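Local coordinates for protein capsid (Human calicivirus NLV/Boxer/2001/US, PDB 4RDL) that forms the protruding domain of the norovirus capsid, which binds histo-blood group glycans such as Lewis y and so probably mediates attachment to host cells, at residues A[253-258]-A[294-299]. Numbering follows the deposited sequence.
Sequences ALLHYV and GVFVFI
Strands 253-258 and 295-299 run antiparallel as neighbours in an antiparallel sheet of the P1 part of the protruding domain, far from the glycan pockets. His-256 and Val-297 form one hydrogen-bonded pair, the Val-297 N to His-256 O bond measuring 2.8 Å; Val-258 and Val-295 form the next, and Ile-299 N reaches Leu-254 O. The intervening pairs, Leu-255 with Phe-298 and Tyr-257 with Phe-296, are non-hydrogen-bonded and send their side chains to the opposite face from His-256 and the valines. There Tyr-257 CD1 sits over the centre of the Phe-296 ring, 3.6 Å from CZ of Phe-296, with the two ring planes inclined at 46°. Tyr-257 has CG anti to its backbone nitrogen (chi1 -179°), which carries the phenol alongside the start of the partner strand to Gly-294. Gly-294 N donates to Tyr-257 OH over 3.0 Å, and the bare CA of Gly-294 lets the ring lie close, 3.5 Å from CZ of Tyr-257. Leu-255 spreads its branches, CD1 packing on CD1 of Phe-296 and CD2 on the CA of Phe-298, while Ala-253, being small, lets CE1 of Phe-298 come within 3.7 Å of its CB. On the other face, Ile-299 CG1 lies over the centre of the His-256 imidazole in a CH-pi contact, 3.6 Å from the centroid and 11° off the normal. The imidazole is also hydrogen-bonded through NE2 to the Glu-268 carboxylate on strand 265-272, which may favour its protonated form. Pro-291 O likewise pairs with Tyr-257 OH, so this buried hydroxyl is gripped by two backbone groups: apolar packing fills the face around it, while hydrogen bonds fix the phenol's end where strand 295-299 begins.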
# COMPACT_ATOMS: atom_id res chain seq x y z
N ALA A 253 13.44 21.87 -8.08
CA ALA A 253 12.33 21.70 -9.01
C ALA A 253 11.15 22.52 -8.51
O ALA A 253 10.62 22.26 -7.43
CB ALA A 253 11.93 20.22 -9.11
N LEU A 254 10.73 23.52 -9.29
CA LEU A 254 9.58 24.33 -8.95
C LEU A 254 8.32 23.54 -9.27
O LEU A 254 8.14 23.07 -10.40
CB LEU A 254 9.57 25.64 -9.76
CG LEU A 254 8.31 26.51 -9.61
CD1 LEU A 254 8.18 27.04 -8.19
CD2 LEU A 254 8.32 27.67 -10.61
N LEU A 255 7.46 23.39 -8.26
CA LEU A 255 6.15 22.76 -8.44
C LEU A 255 5.04 23.77 -8.20
O LEU A 255 5.16 24.63 -7.32
CB LEU A 255 5.93 21.61 -7.45
CG LEU A 255 7.02 20.56 -7.30
CD1 LEU A 255 6.51 19.49 -6.34
CD2 LEU A 255 7.36 19.96 -8.65
N HIS A 256 3.96 23.65 -8.97
CA HIS A 256 2.73 24.34 -8.65
C HIS A 256 1.72 23.31 -8.19
O HIS A 256 1.58 22.25 -8.80
CB HIS A 256 2.21 25.13 -9.85
CG HIS A 256 2.98 26.37 -10.10
ND1 HIS A 256 2.68 27.24 -11.13
CD2 HIS A 256 4.05 26.91 -9.45
CE1 HIS A 256 3.53 28.25 -11.11
NE2 HIS A 256 4.36 28.08 -10.09
N TYR A 257 1.04 23.62 -7.09
CA TYR A 257 -0.03 22.79 -6.57
C TYR A 257 -1.30 23.39 -7.14
O TYR A 257 -1.70 24.50 -6.77
CB TYR A 257 -0.01 22.85 -5.05
CG TYR A 257 -1.05 22.02 -4.33
CD1 TYR A 257 -1.02 20.63 -4.37
CD2 TYR A 257 -2.04 22.63 -3.56
CE1 TYR A 257 -1.95 19.87 -3.69
CE2 TYR A 257 -2.98 21.87 -2.87
CZ TYR A 257 -2.93 20.50 -2.94
OH TYR A 257 -3.85 19.73 -2.26
N VAL A 258 -1.92 22.67 -8.07
CA VAL A 258 -3.00 23.25 -8.87
C VAL A 258 -4.37 22.63 -8.62
O VAL A 258 -4.49 21.47 -8.22
CB VAL A 258 -2.67 23.19 -10.38
CG1 VAL A 258 -1.26 23.70 -10.65
CG2 VAL A 258 -2.86 21.77 -10.93
N GLY A 294 -5.60 18.95 -4.56
CA GLY A 294 -4.84 19.53 -5.65
C GLY A 294 -3.84 18.55 -6.24
O GLY A 294 -3.60 17.47 -5.69
N VAL A 295 -3.26 18.95 -7.36
CA VAL A 295 -2.31 18.13 -8.10
C VAL A 295 -0.99 18.89 -8.21
O VAL A 295 -0.99 20.05 -8.60
CB VAL A 295 -2.84 17.81 -9.52
CG1 VAL A 295 -1.79 17.08 -10.33
CG2 VAL A 295 -4.12 16.98 -9.43
N PHE A 296 0.12 18.26 -7.83
CA PHE A 296 1.42 18.89 -8.02
C PHE A 296 1.83 18.76 -9.48
O PHE A 296 1.71 17.69 -10.08
CB PHE A 296 2.50 18.28 -7.11
CG PHE A 296 2.25 18.51 -5.65
CD1 PHE A 296 2.73 19.66 -5.03
CD2 PHE A 296 1.53 17.59 -4.90
CE1 PHE A 296 2.50 19.89 -3.69
CE2 PHE A 296 1.30 17.81 -3.55
CZ PHE A 296 1.78 18.97 -2.94
N VAL A 297 2.31 19.87 -10.04
CA VAL A 297 2.80 19.89 -11.41
C VAL A 297 4.20 20.50 -11.46
O VAL A 297 4.43 21.60 -10.96
CB VAL A 297 1.87 20.71 -12.33
CG1 VAL A 297 2.39 20.72 -13.76
CG2 VAL A 297 0.45 20.17 -12.28
N PHE A 298 5.14 19.77 -12.05
CA PHE A 298 6.47 20.29 -12.30
C PHE A 298 6.45 21.40 -13.36
O PHE A 298 6.00 21.19 -14.49
CB PHE A 298 7.41 19.16 -12.72
CG PHE A 298 8.77 19.62 -13.14
CD1 PHE A 298 9.62 20.25 -12.23
CD2 PHE A 298 9.22 19.42 -14.44
CE1 PHE A 298 10.89 20.67 -12.61
CE2 PHE A 298 10.49 19.84 -14.83
CZ PHE A 298 11.32 20.46 -13.91
N ILE A 299 6.94 22.58 -12.97
CA ILE A 299 7.01 23.74 -13.86
C ILE A 299 8.37 23.80 -14.55
O ILE A 299 8.45 23.80 -15.78
CB ILE A 299 6.77 25.05 -13.08
CG1 ILE A 299 5.42 25.00 -12.34
CG2 ILE A 299 6.87 26.26 -14.01
CD1 ILE A 299 4.24 24.71 -13.24